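Uricase (PDB 2YZC) catalyses the oxidation of uric acid by molecular oxygen to 5-hydroxyisourate, which is further processed to (S)-allantoin. Local coordinates at residues L182-S187 against S246-H251. Sequence-based numbering, arbitrary orientation.
Sequences LATDVS and SLPNKH. With 1AL (allantoate ion), chain I.
With CG of D185 anti to its carbonyl carbon (chi1 -68°) and the K250 chain bent at its third torsion (chi3 -67°), the two side chains cross at about a right angle and the ammonium meets the acid in a salt bridge. K250 NZ lies 2.6 Å from D185 OD1, approaching on the syn side but out of the carboxylate plane; T154 of the neighbouring strand 143-157 also hydrogen-bonds OD1. In T184 the hydroxyl stands anti to its own backbone nitrogen (chi1 -173°), and from there OG1 donates to P248 O at 2.6 Å, in the carbonyl plane and on a lone pair. P248 has no N-H for D185 O, which takes a water proton instead, and D185 N is buried without a partner. Main-chain bonds flank this site, K250 N to A183 O (3.0 Å) and S246 N to S187 O (3.1 Å), while the same water joins D185 O to S246 O and also bonds S187 OG. A183 N donates to another water, 2.6 Å from N249 OD1 and also near K250 O. The opposite end of that amide faces the ligand: N249 ND2 donates to allantoate O6 at 2.8 Å, and H251 NE2 reaches O7 in a weak bond. Cutting K250 back to an alanine is likely to leave the D185 carboxylate without its cationic mate. Pairing thus binds two strands of the uricase sheet and carries N249, probably urate-binding, and H251, probably of the charge relay system, to the pocket shared with a second subunit; the ND2 bond orients the amide toward the bound carboxylate, and the water beside OD1 may help.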
ATOM      1  N   LEU A 182      11.455 -22.623  -1.501  1.00 16.85           N
ATOM      2  CA  LEU A 182      10.056 -22.592  -1.917  1.00 17.56           C
ATOM      3  C   LEU A 182       9.394 -21.670  -0.906  1.00 16.80           C
ATOM      4  O   LEU A 182       9.248 -22.030   0.257  1.00 17.78           O
ATOM      5  CB  LEU A 182       9.424 -23.988  -1.857  1.00 18.29           C
ATOM      6  CG  LEU A 182       7.930 -24.035  -2.208  1.00 20.97           C
ATOM      7  CD1 LEU A 182       7.725 -23.547  -3.635  1.00 20.57           C
ATOM      8  CD2 LEU A 182       7.397 -25.456  -2.055  1.00 20.09           C
ATOM      9  N   ALA A 183       9.039 -20.469  -1.349  1.00 16.36           N
ATOM     10  CA  ALA A 183       8.403 -19.478  -0.486  1.00 17.07           C
ATOM     11  C   ALA A 183       7.083 -19.043  -1.109  1.00 18.44           C
ATOM     12  O   ALA A 183       6.996 -18.847  -2.322  1.00 17.34           O
ATOM     13  CB  ALA A 183       9.316 -18.271  -0.319  1.00 18.55           C
ATOM     14  N   THR A 184       6.057 -18.887  -0.283  1.00 18.97           N
ATOM     15  CA  THR A 184       4.760 -18.484  -0.797  1.00 18.87           C
ATOM     16  C   THR A 184       3.947 -17.779   0.277  1.00 19.66           C
ATOM     17  O   THR A 184       4.346 -17.730   1.439  1.00 18.84           O
ATOM     18  CB  THR A 184       3.968 -19.731  -1.317  1.00 19.61           C
ATOM     19  OG1 THR A 184       2.767 -19.309  -1.970  1.00 20.75           O
ATOM     20  CG2 THR A 184       3.599 -20.652  -0.172  1.00 21.11           C
ATOM     21  N   ASP A 185       2.825 -17.199  -0.136  1.00 20.66           N
ATOM     22  CA  ASP A 185       1.905 -16.534   0.786  1.00 23.97           C
ATOM     23  C   ASP A 185       0.692 -17.446   0.760  1.00 23.95           C
ATOM     24  O   ASP A 185       0.060 -17.611  -0.284  1.00 25.43           O
ATOM     25  CB  ASP A 185       1.480 -15.153   0.281  1.00 25.86           C
ATOM     26  CG  ASP A 185       2.610 -14.157   0.273  1.00 30.42           C
ATOM     27  OD1 ASP A 185       3.414 -14.160   1.229  1.00 31.10           O
ATOM     28  OD2 ASP A 185       2.685 -13.354  -0.684  1.00 32.39           O
ATOM     29  N   VAL A 186       0.374 -18.060   1.885  1.00 23.30           N
ATOM     30  CA  VAL A 186      -0.767 -18.952   1.910  1.00 23.54           C
ATOM     31  C   VAL A 186      -2.083 -18.191   1.913  1.00 24.21           C
ATOM     32  O   VAL A 186      -2.367 -17.416   2.828  1.00 23.61           O
ATOM     33  CB  VAL A 186      -0.738 -19.882   3.136  1.00 24.87           C
ATOM     34  CG1 VAL A 186      -1.933 -20.831   3.088  1.00 25.65           C
ATOM     35  CG2 VAL A 186       0.566 -20.671   3.164  1.00 25.67           C
ATOM     36  N   SER A 187      -2.862 -18.402   0.858  1.00 22.07           N
ATOM     37  CA  SER A 187      -4.183 -17.807   0.706  1.00 23.21           C
ATOM     38  C   SER A 187      -5.059 -19.011   0.423  1.00 21.98           C
ATOM     39  O   SER A 187      -4.933 -19.636  -0.631  1.00 20.94           O
ATOM     40  CB  SER A 187      -4.244 -16.852  -0.491  1.00 26.62           C
ATOM     41  OG  SER A 187      -3.694 -15.586  -0.180  1.00 29.63           O
ATOM     42  N   SER A 246      -4.566 -20.148  -3.634  1.00 20.97           N
ATOM     43  CA  SER A 246      -3.903 -19.282  -4.591  1.00 20.15           C
ATOM     44  C   SER A 246      -2.532 -19.075  -3.960  1.00 20.62           C
ATOM     45  O   SER A 246      -2.399 -18.366  -2.961  1.00 20.38           O
ATOM     46  CB  SER A 246      -4.648 -17.954  -4.711  1.00 21.21           C
ATOM     47  OG  SER A 246      -4.046 -17.129  -5.688  1.00 22.75           O
ATOM     48  N   LEU A 247      -1.520 -19.714  -4.538  1.00 18.87           N
ATOM     49  CA  LEU A 247      -0.173 -19.642  -3.998  1.00 20.47           C
ATOM     50  C   LEU A 247       0.863 -19.058  -4.937  1.00 19.90           C
ATOM     51  O   LEU A 247       1.139 -19.617  -5.994  1.00 21.49           O
ATOM     52  CB  LEU A 247       0.291 -21.039  -3.584  1.00 19.86           C
ATOM     53  CG  LEU A 247      -0.614 -21.843  -2.650  1.00 23.06           C
ATOM     54  CD1 LEU A 247       0.020 -23.193  -2.373  1.00 19.51           C
ATOM     55  CD2 LEU A 247      -0.825 -21.077  -1.351  1.00 22.22           C
ATOM     56  N   PRO A 248       1.444 -17.909  -4.571  1.00 21.10           N
ATOM     57  CA  PRO A 248       2.458 -17.337  -5.454  1.00 20.21           C
ATOM     58  C   PRO A 248       3.775 -18.056  -5.189  1.00 21.60           C
ATOM     59  O   PRO A 248       4.012 -18.540  -4.078  1.00 21.80           O
ATOM     60  CB  PRO A 248       2.516 -15.875  -5.012  1.00 21.49           C
ATOM     61  CG  PRO A 248       2.212 -15.959  -3.547  1.00 22.15           C
ATOM     62  CD  PRO A 248       1.060 -16.952  -3.518  1.00 21.60           C
ATOM     63  N   ASN A 249       4.612 -18.174  -6.211  1.00 20.25           N
ATOM     64  CA  ASN A 249       5.913 -18.777  -5.999  1.00 20.09           C
ATOM     65  C   ASN A 249       6.818 -17.552  -5.946  1.00 20.16           C
ATOM     66  O   ASN A 249       7.229 -17.029  -6.984  1.00 19.35           O
ATOM     67  CB  ASN A 249       6.327 -19.682  -7.155  1.00 22.62           C
ATOM     68  CG  ASN A 249       7.446 -20.632  -6.760  1.00 26.48           C
ATOM     69  OD1 ASN A 249       8.249 -20.316  -5.886  1.00 27.95           O
ATOM     70  ND2 ASN A 249       7.502 -21.797  -7.397  1.00 28.29           N
ATOM     71  N   LYS A 250       7.088 -17.078  -4.733  1.00 19.63           N
ATOM     72  CA  LYS A 250       7.910 -15.892  -4.528  1.00 20.33           C
ATOM     73  C   LYS A 250       9.370 -16.281  -4.657  1.00 19.40           C
ATOM     74  O   LYS A 250       9.970 -16.841  -3.745  1.00 19.71           O
ATOM     75  CB  LYS A 250       7.606 -15.290  -3.156  1.00 20.80           C
ATOM     76  CG  LYS A 250       6.105 -15.084  -2.960  1.00 25.26           C
ATOM     77  CD  LYS A 250       5.781 -14.068  -1.888  1.00 32.03           C
ATOM     78  CE  LYS A 250       6.174 -14.542  -0.517  1.00 33.67           C
ATOM     79  NZ  LYS A 250       5.809 -13.509   0.488  1.00 38.55           N
ATOM     80  N   HIS A 251       9.921 -15.971  -5.820  1.00 20.62           N
ATOM     81  CA  HIS A 251      11.287 -16.335  -6.159  1.00 19.48           C
ATOM     82  C   HIS A 251      12.416 -15.762  -5.328  1.00 18.87           C
ATOM     83  O   HIS A 251      12.521 -14.557  -5.124  1.00 19.50           O
ATOM     84  CB  HIS A 251      11.538 -16.019  -7.633  1.00 21.75           C
ATOM     85  CG  HIS A 251      10.535 -16.635  -8.560  1.00 21.65           C
ATOM     86  ND1 HIS A 251       9.870 -15.910  -9.525  1.00 23.70           N
ATOM     87  CD2 HIS A 251      10.080 -17.906  -8.666  1.00 19.62           C
ATOM     88  CE1 HIS A 251       9.049 -16.708 -10.187  1.00 21.64           C
ATOM     89  NE2 HIS A 251       9.158 -17.925  -9.684  1.00 22.21           N
TER
HETATM   90  C1  1AL I 303       6.555 -24.782 -10.142  1.00 42.94           C
HETATM   91  O2  1AL I 303       6.319 -25.572  -9.213  1.00 37.99           O
HETATM   92  N3  1AL I 303       5.762 -24.686 -11.243  1.00 41.19           N
HETATM   93  N4  1AL I 303       7.695 -24.002  -9.952  1.00 41.25           N
HETATM   94  C5  1AL I 303       6.712 -21.534 -10.247  1.00 43.24           C
HETATM   95  O6  1AL I 303       5.738 -21.839  -9.534  1.00 47.16           O
HETATM   96  O7  1AL I 303       7.018 -20.387 -10.607  1.00 45.08           O
HETATM   97  C8  1AL I 303       7.772 -22.648 -10.504  1.00 42.40           C
HETATM   98  C9  1AL I 303       8.548 -22.167 -12.777  1.00 35.40           C
HETATM   99  O10 1AL I 303       9.220 -21.304 -13.381  1.00 31.31           O
HETATM  100  N11 1AL I 303       7.484 -22.810 -13.352  1.00 33.91           N
HETATM  101  N12 1AL I 303       8.824 -22.535 -11.506  1.00 39.58           N
HETATM  102  O   HOH W   1       9.787 -19.569  -3.910  1.00 18.37           O
HETATM  103  O   HOH W   2      -1.357 -15.662  -1.513  1.00 33.73           O